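Local structure of lipoprotein (Clostridium difficile, 4OTE) at residues 5-10 against 213-218; 117-122 against 149-154; 123-128 against 187-192; 128-131 against 136-139. The protein probably binds methionine outside the cell membrane, as a lipid-anchored substrate-binding protein of the NlpA family that serves an importer. One frame throughout, in Å; residues are numbered along the deposited sequence.

Contact 1. Residues 5-10 against 213-218; sequences KKIVVG and IKVLQD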
loop_
_atom_site.group_PDB
_atom_site.type_symbol
_atom_site.label_atom_id
_atom_site.label_comp_id
_atom_site.label_asym_id
_atom_site.label_seq_id
_atom_site.Cartn_x
_atom_site.Cartn_y
_atom_site.Cartn_z
ATOM N N LYS A 5 17.886 -18.029 -16.052
ATOM C CA LYS A 5 18.361 -16.666 -15.837
ATOM C C LYS A 5 17.196 -15.677 -15.909
ATOM O O LYS A 5 17.404 -14.471 -16.030
ATOM C CB LYS A 5 19.427 -16.309 -16.875
ATOM C CG LYS A 5 20.738 -17.061 -16.701
ATOM C CD LYS A 5 21.412 -16.681 -15.394
ATOM C CE LYS A 5 22.869 -17.100 -15.356
ATOM N NZ LYS A 5 23.604 -16.351 -14.301
ATOM N N LYS A 6 15.972 -16.194 -15.832
ATOM C CA LYS A 6 14.777 -15.370 -15.881
ATOM C C LYS A 6 14.240 -15.203 -14.467
ATOM O O LYS A 6 14.156 -16.168 -13.709
ATOM C CB LYS A 6 13.717 -16.013 -16.780
ATOM C CG LYS A 6 12.525 -15.114 -17.076
ATOM N N ILE A 7 13.900 -13.971 -14.110
ATOM C CA ILE A 7 13.252 -13.686 -12.838
ATOM C C ILE A 7 11.856 -13.155 -13.145
ATOM O O ILE A 7 11.709 -12.175 -13.870
ATOM C CB ILE A 7 14.040 -12.651 -12.009
ATOM C CG1 ILE A 7 15.518 -13.039 -11.928
ATOM C CG2 ILE A 7 13.464 -12.547 -10.604
ATOM C CD1 ILE A 7 16.380 -12.018 -11.214
ATOM N N VAL A 8 10.841 -13.823 -12.608
ATOM C CA VAL A 8 9.455 -13.427 -12.794
ATOM C C VAL A 8 8.960 -12.827 -11.482
ATOM O O VAL A 8 8.910 -13.516 -10.461
ATOM C CB VAL A 8 8.582 -14.634 -13.182
ATOM C CG1 VAL A 8 7.142 -14.207 -13.430
ATOM C CG2 VAL A 8 9.157 -15.326 -14.413
ATOM N N VAL A 9 8.613 -11.543 -11.507
ATOM C CA VAL A 9 8.111 -10.864 -10.317
ATOM C C VAL A 9 6.686 -10.380 -10.558
ATOM O O VAL A 9 6.415 -9.721 -11.560
ATOM C CB VAL A 9 9.003 -9.669 -9.925
ATOM C CG1 VAL A 9 8.570 -9.095 -8.580
ATOM C CG2 VAL A 9 10.466 -10.093 -9.870
ATOM N N GLY A 10 5.787 -10.720 -9.635
ATOM C CA GLY A 10 4.413 -10.224 -9.651
ATOM C C GLY A 10 4.312 -8.891 -8.933
ATOM O O GLY A 10 4.887 -8.720 -7.867
ATOM N N ILE A 213 16.652 -13.717 -5.667
ATOM C CA ILE A 213 16.095 -12.828 -4.648
ATOM C C ILE A 213 17.156 -11.810 -4.244
ATOM O O ILE A 213 16.868 -10.626 -4.055
ATOM C CB ILE A 213 15.605 -13.628 -3.420
ATOM C CG1 ILE A 213 14.432 -14.534 -3.811
ATOM C CG2 ILE A 213 15.202 -12.706 -2.275
ATOM C CD1 ILE A 213 13.248 -13.807 -4.419
ATOM N N LYS A 214 18.385 -12.291 -4.133
ATOM C CA LYS A 214 19.535 -11.454 -3.835
ATOM C C LYS A 214 19.733 -10.363 -4.891
ATOM O O LYS A 214 19.953 -9.197 -4.549
ATOM C CB LYS A 214 20.770 -12.340 -3.751
ATOM C CG LYS A 214 22.016 -11.672 -3.227
ATOM C CD LYS A 214 23.102 -12.719 -3.039
ATOM C CE LYS A 214 24.406 -12.286 -3.677
ATOM N NZ LYS A 214 24.920 -11.037 -3.057
ATOM N N VAL A 215 19.649 -10.740 -6.166
ATOM C CA VAL A 215 19.774 -9.779 -7.266
ATOM C C VAL A 215 18.664 -8.728 -7.202
ATOM O O VAL A 215 18.921 -7.540 -7.370
ATOM C CB VAL A 215 19.767 -10.478 -8.649
ATOM C CG1 VAL A 215 19.410 -9.508 -9.775
ATOM C CG2 VAL A 215 21.120 -11.120 -8.923
ATOM N N LEU A 216 17.437 -9.175 -6.963
ATOM C CA LEU A 216 16.282 -8.277 -6.906
ATOM C C LEU A 216 16.397 -7.272 -5.773
ATOM O O LEU A 216 16.130 -6.087 -5.963
ATOM C CB LEU A 216 14.982 -9.070 -6.751
ATOM C CG LEU A 216 14.412 -9.726 -8.009
ATOM C CD1 LEU A 216 13.206 -10.569 -7.627
ATOM C CD2 LEU A 216 14.030 -8.684 -9.050
ATOM N N GLN A 217 16.795 -7.742 -4.594
ATOM C CA GLN A 217 16.906 -6.858 -3.441
ATOM C C GLN A 217 18.108 -5.926 -3.545
ATOM O O GLN A 217 18.089 -4.838 -2.976
ATOM C CB GLN A 217 16.915 -7.653 -2.138
ATOM C CG GLN A 217 15.577 -8.328 -1.867
ATOM C CD GLN A 217 15.332 -8.598 -0.401
ATOM O OE1 GLN A 217 14.495 -7.950 0.222
ATOM N NE2 GLN A 217 16.064 -9.551 0.158
ATOM N N ASP A 218 19.134 -6.340 -4.288
ATOM C CA ASP A 218 20.260 -5.458 -4.595
ATOM C C ASP A 218 19.803 -4.279 -5.447
ATOM O O ASP A 218 20.007 -3.126 -5.069
ATOM C CB ASP A 218 21.392 -6.216 -5.309
ATOM C CG ASP A 218 22.337 -6.911 -4.343
ATOM O OD1 ASP A 218 22.182 -6.725 -3.115
ATOM O OD2 ASP A 218 23.242 -7.639 -4.814
#
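A helix laid across a face of a beta sheet forms this contact: Ile7 and Val9 of strand 6-12 meet Val215 and Leu216 of helix 211-220 in the lobe of a periplasmic-binding-protein fold that contains the N terminus and this late helix. The short axes of 6-10 and 213-218 approach to 10.3 Å at a signed angle of -63°, a spacing that leaves room for one layer of side chains between strand and helix. Leu216 is central to it. Its CD1 reaches into the step between two residues of the strand, lying 3.6 Å from Ile7 CG2 and equally 3.6 Å from Val9 CG2, while its CD2 keeps 3.9 Å from Val9 CG2. Ile7 and Val9 both point their CB atoms at the helix, as residues two apart on a strand do, and each runs past Leu216 in the reverse sense. A chi1 of -49° (to CG1) leaves CG2 of Ile7 opposite the backbone N, and CG2 is the branch that meets Leu216; the other branch extends to CD1, 4.2 Å from Val215 CG1, a looser touch. Ala56 of strand 56-58 and Leu201 of strand 199-204, in the same sheet, also pack on Leu216. Asp55 OD2 accepts the N-H of Val8, the strand residue whose CB points away from the helix. All four touching residues are buried and the contact is purely apolar, so its cohesion probably comes from dispersion and exclusion of water.

Contact 2. Residues 117-122 against 149-154; sequences KNLRYL and IQFKEL. With ACT (acetate ion), chain S.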
loop_
_atom_site.group_PDB
_atom_site.type_symbol
_atom_site.label_atom_id
_atom_site.label_comp_id
_atom_site.label_asym_id
_atom_site.label_seq_id
_atom_site.Cartn_x
_atom_site.Cartn_y
_atom_site.Cartn_z
ATOM N N LYS A 117 -6.889 1.124 11.141
ATOM C CA LYS A 117 -5.774 2.054 11.005
ATOM C C LYS A 117 -6.241 3.440 10.544
ATOM O O LYS A 117 -5.759 4.464 11.033
ATOM C CB LYS A 117 -4.755 1.478 10.029
ATOM C CG LYS A 117 -3.464 2.263 9.932
ATOM C CD LYS A 117 -2.321 1.403 9.412
ATOM C CE LYS A 117 -2.661 0.718 8.098
ATOM N NZ LYS A 117 -1.557 -0.169 7.658
ATOM N N ASN A 118 -7.186 3.462 9.608
ATOM C CA ASN A 118 -7.782 4.711 9.138
ATOM C C ASN A 118 -8.534 5.465 10.234
ATOM O O ASN A 118 -8.455 6.695 10.309
ATOM C CB ASN A 118 -8.715 4.450 7.949
ATOM C CG ASN A 118 -7.960 4.180 6.659
ATOM O OD1 ASN A 118 -6.761 4.448 6.549
ATOM N ND2 ASN A 118 -8.667 3.661 5.668
ATOM N N LEU A 119 -9.262 4.733 11.076
ATOM C CA LEU A 119 -9.995 5.347 12.182
ATOM C C LEU A 119 -9.041 5.964 13.197
ATOM O O LEU A 119 -9.324 7.031 13.741
ATOM C CB LEU A 119 -10.913 4.334 12.867
ATOM C CG LEU A 119 -12.101 3.836 12.037
ATOM C CD1 LEU A 119 -12.782 2.674 12.746
ATOM C CD2 LEU A 119 -13.096 4.953 11.756
ATOM N N ARG A 120 -7.911 5.300 13.439
ATOM C CA ARG A 120 -6.895 5.831 14.350
ATOM C C ARG A 120 -6.189 7.063 13.784
ATOM O O ARG A 120 -5.783 7.942 14.549
ATOM C CB ARG A 120 -5.876 4.756 14.735
ATOM C CG ARG A 120 -6.474 3.640 15.584
ATOM C CD ARG A 120 -5.696 3.409 16.872
ATOM N NE ARG A 120 -6.378 2.473 17.772
ATOM C CZ ARG A 120 -7.073 2.806 18.863
ATOM N NH1 ARG A 120 -7.215 4.074 19.242
ATOM N NH2 ARG A 120 -7.639 1.849 19.593
ATOM N N TYR A 121 -6.039 7.135 12.461
ATOM C CA TYR A 121 -5.521 8.354 11.837
ATOM C C TYR A 121 -6.479 9.510 12.123
ATOM O O TYR A 121 -6.054 10.584 12.546
ATOM C CB TYR A 121 -5.333 8.200 10.321
ATOM C CG TYR A 121 -4.252 7.227 9.874
ATOM C CD1 TYR A 121 -3.036 7.121 10.554
ATOM C CD2 TYR A 121 -4.433 6.440 8.739
ATOM C CE1 TYR A 121 -2.053 6.239 10.135
ATOM C CE2 TYR A 121 -3.456 5.557 8.311
ATOM C CZ TYR A 121 -2.265 5.459 9.009
ATOM O OH TYR A 121 -1.290 4.578 8.576
ATOM N N LEU A 122 -7.771 9.274 11.909
ATOM C CA LEU A 122 -8.795 10.288 12.167
ATOM C C LEU A 122 -8.846 10.703 13.644
ATOM O O LEU A 122 -9.125 11.866 13.954
ATOM C CB LEU A 122 -10.170 9.804 11.699
ATOM C CG LEU A 122 -10.323 9.611 10.186
ATOM C CD1 LEU A 122 -11.669 8.980 9.860
ATOM C CD2 LEU A 122 -10.155 10.923 9.436
ATOM N N ILE A 149 -19.628 12.146 11.742
ATOM C CA ILE A 149 -19.076 11.568 10.524
ATOM C C ILE A 149 -19.596 10.148 10.340
ATOM O O ILE A 149 -19.490 9.321 11.245
ATOM C CB ILE A 149 -17.530 11.530 10.565
ATOM C CG1 ILE A 149 -16.955 12.943 10.731
ATOM C CG2 ILE A 149 -16.969 10.865 9.311
ATOM C CD1 ILE A 149 -17.328 13.911 9.626
ATOM N N GLN A 150 -20.153 9.874 9.163
ATOM C CA GLN A 150 -20.627 8.538 8.818
ATOM C C GLN A 150 -19.568 7.852 7.964
ATOM O O GLN A 150 -18.868 8.508 7.190
ATOM C CB GLN A 150 -21.955 8.604 8.056
ATOM C CG GLN A 150 -22.928 9.648 8.585
ATOM C CD GLN A 150 -24.319 9.515 7.996
ATOM O OE1 GLN A 150 -24.825 8.409 7.809
ATOM N NE2 GLN A 150 -24.951 10.649 7.709
ATOM N N PHE A 151 -19.454 6.534 8.106
ATOM C CA PHE A 151 -18.424 5.771 7.415
ATOM C C PHE A 151 -19.030 4.773 6.436
ATOM O O PHE A 151 -19.908 3.991 6.798
ATOM C CB PHE A 151 -17.538 5.060 8.432
ATOM C CG PHE A 151 -16.775 6.003 9.310
ATOM C CD1 PHE A 151 -15.510 6.432 8.948
ATOM C CD2 PHE A 151 -17.335 6.489 10.484
ATOM C CE1 PHE A 151 -14.805 7.314 9.745
ATOM C CE2 PHE A 151 -16.635 7.373 11.288
ATOM C CZ PHE A 151 -15.367 7.787 10.918
ATOM N N LYS A 152 -18.556 4.816 5.196
ATOM C CA LYS A 152 -19.030 3.928 4.144
ATOM C C LYS A 152 -17.965 2.869 3.883
ATOM O O LYS A 152 -16.924 3.161 3.294
ATOM C CB LYS A 152 -19.320 4.738 2.881
ATOM C CG LYS A 152 -20.051 3.980 1.791
ATOM C CD LYS A 152 -20.507 4.932 0.696
ATOM C CE LYS A 152 -21.315 4.218 -0.373
ATOM N NZ LYS A 152 -21.783 5.167 -1.419
ATOM N N GLU A 153 -18.218 1.647 4.351
ATOM C CA GLU A 153 -17.261 0.546 4.211
ATOM C C GLU A 153 -17.430 -0.127 2.851
ATOM O O GLU A 153 -18.495 -0.661 2.549
ATOM C CB GLU A 153 -17.425 -0.465 5.351
ATOM C CG GLU A 153 -16.952 0.067 6.701
ATOM C CD GLU A 153 -17.410 -0.772 7.885
ATOM O OE1 GLU A 153 -18.548 -1.289 7.863
ATOM O OE2 GLU A 153 -16.633 -0.898 8.856
ATOM N N LEU A 154 -16.372 -0.090 2.038
ATOM C CA LEU A 154 -16.417 -0.576 0.657
ATOM C C LEU A 154 -15.250 -1.501 0.337
ATOM O O LEU A 154 -14.247 -1.525 1.055
ATOM C CB LEU A 154 -16.372 0.607 -0.314
ATOM C CG LEU A 154 -17.544 1.590 -0.268
ATOM C CD1 LEU A 154 -17.209 2.858 -1.045
ATOM C CD2 LEU A 154 -18.807 0.937 -0.810
HETATM C C ACT S . -1.226 1.111 4.323
HETATM O O ACT S . -1.729 1.993 3.591
HETATM O OXT ACT S . -1.478 -0.107 4.194
HETATM C CH3 ACT S . -0.278 1.537 5.391
#
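Leu119 lays its CD2 methyl over one face of the Phe151 ring, 3.9 Å from the ring centroid and 27° off the normal, which meets the geometry of a CH-pi contact. The methyl is displaced toward the rim, and its nearest ring atom is CE1 of Phe151, 3.5 Å from Leu119 CD2. About one helical turn further on, Leu122, running head-on to Phe151, meets the same corner differently: its CD1 lies in the ring plane at the edge, 3.6 Å from Phe151 CE1. The two leucines thus hold CE1 from above and from the rim. On the face opposite Leu119, Ile149 CG2, from just before the strand, stands 3.8 Å above the plane, so the ring is sandwiched between two aliphatic groups and limited in its tilt. With chi1 near -64°, Phe151 has CG anti to its carbonyl carbon and sends the ring toward the helix. Ile108 of strand 105-109 also touches Phe151, while Leu122 reaches Ile106 and Phe170. Helix 112-124 thereby lies over one side of the five-stranded mixed sheet, reaching strands 105-109 and 168-171 as well as the outermost strand 150-154, the helix-on-sheet layering characteristic of an alpha/beta lobe in periplasmic binding proteins.

Contact 3. Residues 123-128 against 187-192; sequences ESIGLL and GIYTAP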
loop_
_atom_site.group_PDB
_atom_site.type_symbol
_atom_site.label_atom_id
_atom_site.label_comp_id
_atom_site.label_asym_id
_atom_site.label_seq_id
_atom_site.Cartn_x
_atom_site.Cartn_y
_atom_site.Cartn_z
ATOM N N GLU A 123 -8.571 9.758 14.544
ATOM C CA GLU A 123 -8.440 10.062 15.967
ATOM C C GLU A 123 -7.259 10.993 16.226
ATOM O O GLU A 123 -7.387 11.977 16.955
ATOM C CB GLU A 123 -8.271 8.778 16.786
ATOM C CG GLU A 123 -8.065 9.004 18.279
ATOM C CD GLU A 123 -8.069 7.713 19.073
ATOM O OE1 GLU A 123 -7.431 6.737 18.624
ATOM O OE2 GLU A 123 -8.705 7.676 20.151
ATOM N N SER A 124 -6.116 10.687 15.618
ATOM C CA SER A 124 -4.889 11.453 15.861
ATOM C C SER A 124 -4.981 12.910 15.393
ATOM O O SER A 124 -4.210 13.749 15.853
ATOM C CB SER A 124 -3.684 10.763 15.211
ATOM O OG SER A 124 -3.690 10.929 13.806
ATOM N N ILE A 125 -5.913 13.204 14.487
ATOM C CA ILE A 125 -6.185 14.587 14.073
ATOM C C ILE A 125 -7.403 15.196 14.786
ATOM O O ILE A 125 -7.905 16.242 14.376
ATOM C CB ILE A 125 -6.343 14.713 12.537
ATOM C CG1 ILE A 125 -7.562 13.937 12.030
ATOM C CG2 ILE A 125 -5.075 14.241 11.843
ATOM C CD1 ILE A 125 -7.806 14.088 10.545
ATOM N N GLY A 126 -7.871 14.539 15.845
ATOM C CA GLY A 126 -8.907 15.089 16.718
ATOM C C GLY A 126 -10.336 14.990 16.219
ATOM O O GLY A 126 -11.231 15.597 16.804
ATOM N N LEU A 127 -10.566 14.221 15.158
ATOM C CA LEU A 127 -11.912 14.092 14.581
ATOM C C LEU A 127 -12.832 13.149 15.357
ATOM O O LEU A 127 -14.050 13.257 15.247
ATOM C CB LEU A 127 -11.837 13.661 13.111
ATOM C CG LEU A 127 -12.195 14.749 12.092
ATOM C CD1 LEU A 127 -11.107 14.893 11.041
ATOM C CD2 LEU A 127 -13.544 14.460 11.447
ATOM N N LEU A 128 -12.256 12.230 16.127
ATOM C CA LEU A 128 -13.038 11.302 16.948
ATOM C C LEU A 128 -12.171 10.657 18.031
ATOM O O LEU A 128 -10.960 10.850 18.052
ATOM C CB LEU A 128 -13.701 10.232 16.067
ATOM C CG LEU A 128 -12.845 9.533 15.004
ATOM C CD1 LEU A 128 -11.838 8.581 15.633
ATOM C CD2 LEU A 128 -13.726 8.782 14.014
ATOM N N GLY A 187 -5.649 15.800 -2.214
ATOM C CA GLY A 187 -5.341 15.200 -0.924
ATOM C C GLY A 187 -5.492 16.230 0.175
ATOM O O GLY A 187 -5.047 17.364 0.024
ATOM N N ILE A 188 -6.132 15.846 1.277
ATOM C CA ILE A 188 -6.320 16.753 2.415
ATOM C C ILE A 188 -5.596 16.285 3.683
ATOM O O ILE A 188 -5.538 17.005 4.669
ATOM C CB ILE A 188 -7.822 16.984 2.716
ATOM C CG1 ILE A 188 -8.503 15.711 3.222
ATOM C CG2 ILE A 188 -8.537 17.499 1.473
ATOM C CD1 ILE A 188 -9.945 15.927 3.642
ATOM N N TYR A 189 -5.046 15.079 3.653
ATOM C CA TYR A 189 -4.314 14.539 4.788
ATOM C C TYR A 189 -3.476 13.364 4.318
ATOM O O TYR A 189 -3.955 12.514 3.565
ATOM C CB TYR A 189 -5.275 14.089 5.897
ATOM C CG TYR A 189 -4.624 13.236 6.963
ATOM C CD1 TYR A 189 -3.901 13.816 8.002
ATOM C CD2 TYR A 189 -4.723 11.849 6.925
ATOM C CE1 TYR A 189 -3.301 13.039 8.978
ATOM C CE2 TYR A 189 -4.121 11.063 7.894
ATOM C CZ TYR A 189 -3.416 11.662 8.920
ATOM O OH TYR A 189 -2.820 10.876 9.880
ATOM N N THR A 190 -2.220 13.341 4.753
ATOM C CA THR A 190 -1.324 12.224 4.504
ATOM C C THR A 190 -0.936 11.629 5.848
ATOM O O THR A 190 -0.649 12.366 6.795
ATOM C CB THR A 190 -0.060 12.684 3.758
ATOM O OG1 THR A 190 -0.439 13.437 2.602
ATOM C CG2 THR A 190 0.785 11.490 3.325
ATOM N N ALA A 191 -0.932 10.302 5.930
ATOM C CA ALA A 191 -0.628 9.610 7.183
ATOM C C ALA A 191 0.852 9.736 7.532
ATOM O O ALA A 191 1.683 9.947 6.648
ATOM C CB ALA A 191 -1.028 8.144 7.092
ATOM N N PRO A 192 1.193 9.611 8.826
ATOM C CA PRO A 192 2.601 9.750 9.198
ATOM C C PRO A 192 3.460 8.651 8.589
ATOM O O PRO A 192 2.954 7.568 8.291
ATOM C CB PRO A 192 2.589 9.626 10.731
ATOM C CG PRO A 192 1.160 9.706 11.147
ATOM C CD PRO A 192 0.351 9.245 9.978
HETATM O O HOH W 1 -1.678 11.871 11.991
#
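Tyr189 OH lies 2.6 Å from a water oxygen, in hydrogen-bonding contact, with the water in the plane of the phenol ring, at its edge. That water donates to Ser124 OG at 2.9 Å, completing a bridge between two hydroxyls that stand 4.0 Å apart, Ser124 OG to Tyr189 OH, and do not bond directly. Ser124 OG has a further partner inside its own helix, the carbonyl O of Tyr121; a chi1 of 74° turns OG back toward the helix, where it meets that oxygen. Beside the bridge lies an apolar touch: Ile125 CG2 approaches the Tyr189 ring obliquely, 3.6 Å from CE1. Backbone geometry places Ile125 here, for it is the first residue to leave the helix, and Gly126, with a positive phi of 79°, is the C-prime residue of a Schellman motif. Its bonds run from Gly126 N to Glu123 O, 2.8 Å, and from Leu127 N to Leu122 O. Tyr121 adds its side chain against Tyr189, and Leu89 of strand 88-90 packs there too. The C-terminal end of helix 112-124 thus rests at the surface against 187-190, an outermost strand of the sheet whose far margin is strand 150-154.

Contact 4. Residues 128-131 against 136-139; sequences LTLP and LVSP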
loop_
_atom_site.group_PDB
_atom_site.type_symbol
_atom_site.label_atom_id
_atom_site.label_comp_id
_atom_site.label_asym_id
_atom_site.label_seq_id
_atom_site.Cartn_x
_atom_site.Cartn_y
_atom_site.Cartn_z
ATOM N N LEU A 128 -12.256 12.230 16.127
ATOM C CA LEU A 128 -13.038 11.302 16.948
ATOM C C LEU A 128 -12.171 10.657 18.031
ATOM O O LEU A 128 -10.960 10.850 18.052
ATOM C CB LEU A 128 -13.701 10.232 16.067
ATOM C CG LEU A 128 -12.845 9.533 15.004
ATOM C CD1 LEU A 128 -11.838 8.581 15.633
ATOM C CD2 LEU A 128 -13.726 8.782 14.014
ATOM N N THR A 129 -12.796 9.906 18.934
ATOM C CA THR A 129 -12.065 9.191 19.981
ATOM C C THR A 129 -12.430 7.710 19.984
ATOM O O THR A 129 -13.575 7.339 19.715
ATOM C CB THR A 129 -12.331 9.786 21.381
ATOM O OG1 THR A 129 -13.718 9.654 21.713
ATOM C CG2 THR A 129 -11.930 11.253 21.427
ATOM N N LEU A 130 -11.443 6.873 20.296
ATOM C CA LEU A 130 -11.598 5.418 20.304
ATOM C C LEU A 130 -11.153 4.858 21.654
ATOM O O LEU A 130 -10.494 5.559 22.424
ATOM C CB LEU A 130 -10.753 4.808 19.184
ATOM C CG LEU A 130 -11.173 5.169 17.755
ATOM C CD1 LEU A 130 -10.003 5.035 16.789
ATOM C CD2 LEU A 130 -12.349 4.310 17.312
ATOM N N PRO A 131 -11.517 3.597 21.958
ATOM C CA PRO A 131 -11.022 2.980 23.192
ATOM C C PRO A 131 -9.509 2.757 23.169
ATOM O O PRO A 131 -8.929 2.559 22.100
ATOM C CB PRO A 131 -11.772 1.640 23.249
ATOM C CG PRO A 131 -12.238 1.389 21.856
ATOM C CD PRO A 131 -12.517 2.746 21.290
ATOM N N LEU A 136 -7.900 -4.120 17.092
ATOM C CA LEU A 136 -8.602 -3.579 15.928
ATOM C C LEU A 136 -9.885 -2.856 16.330
ATOM O O LEU A 136 -10.676 -3.371 17.124
ATOM C CB LEU A 136 -8.938 -4.689 14.925
ATOM C CG LEU A 136 -7.761 -5.363 14.214
ATOM C CD1 LEU A 136 -8.269 -6.464 13.297
ATOM C CD2 LEU A 136 -6.935 -4.354 13.430
ATOM N N VAL A 137 -10.075 -1.658 15.777
ATOM C CA VAL A 137 -11.281 -0.870 16.021
ATOM C C VAL A 137 -12.121 -0.764 14.753
ATOM O O VAL A 137 -11.603 -0.863 13.639
ATOM C CB VAL A 137 -10.958 0.544 16.558
ATOM C CG1 VAL A 137 -10.283 0.450 17.920
ATOM C CG2 VAL A 137 -10.096 1.340 15.583
ATOM N N SER A 138 -13.422 -0.567 14.945
ATOM C CA SER A 138 -14.369 -0.385 13.850
ATOM C C SER A 138 -15.255 0.827 14.169
ATOM O O SER A 138 -15.219 1.333 15.294
ATOM C CB SER A 138 -15.217 -1.651 13.687
ATOM O OG SER A 138 -16.133 -1.801 14.763
ATOM N N PRO A 139 -16.046 1.303 13.186
ATOM C CA PRO A 139 -16.951 2.438 13.431
ATOM C C PRO A 139 -17.932 2.234 14.602
ATOM O O PRO A 139 -18.406 3.212 15.183
ATOM C CB PRO A 139 -17.714 2.570 12.109
ATOM C CG PRO A 139 -16.800 1.997 11.084
ATOM C CD PRO A 139 -16.061 0.887 11.769
#
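Apolar contact between Leu130 and Val137 carries this meeting of two irregular segments, whose nearest CA atoms, those same two residues, are 7.6 Å apart. The CB of each points at the other segment, and the side chains approach at a slant. Both methyls of Leu130 take part: CD1 is 3.9 Å from Val137 CG2, and CD2 is 4.1 Å from Val137 CB, so the fork of the leucine spans one flank of the valine. Val137 has a chi1 of -64°, which sets CG1 anti to the carbonyl carbon and CG2 between the backbone N and that carbon; CG2 is the branch that faces Leu130. The second apolar touch is marginal, with Pro131 CG 4.5 Å from Val137 CG1, at the side of the main pair. Polar bonds do not join 128-131 to 136-139 but tie each to other parts of the chain. Glu123 OE2 accepts the N-H of Leu130, and Arg120 NH2 donates to Pro131 O; on the other segment, Ser116 OG is the partner of Val137 N. Arg120 also packs its side chain on both Leu130 and Val137. The segments are two parts of the irregular loop between helix 112-124 and strand 150-154, folded back onto that helix of the alpha/beta lobe, where Glu123, Arg120 and Ser116, all helix residues, bond it.

Contacts 2, 3 and 4 cluster on one side of the chain's centre, with centres 9 to 14 Å apart, whereas contact 1 lies on the opposite side, 37 to 41 Å away from each. Contact 1 joins the start of the chain to a helix late in the sequence, and the other three fall between its segments. Helix 112-124 links the cluster: contacts 2 and 3 use it against the two outermost strands of one five-stranded sheet, and their segments alternate along the chain. Contact 4 lies in the connection between the segments of contact 2 and shares Leu128 with contact 3. This separation matches the two-lobed build of periplasmic binding proteins, with the selenomethionine site between the lobes.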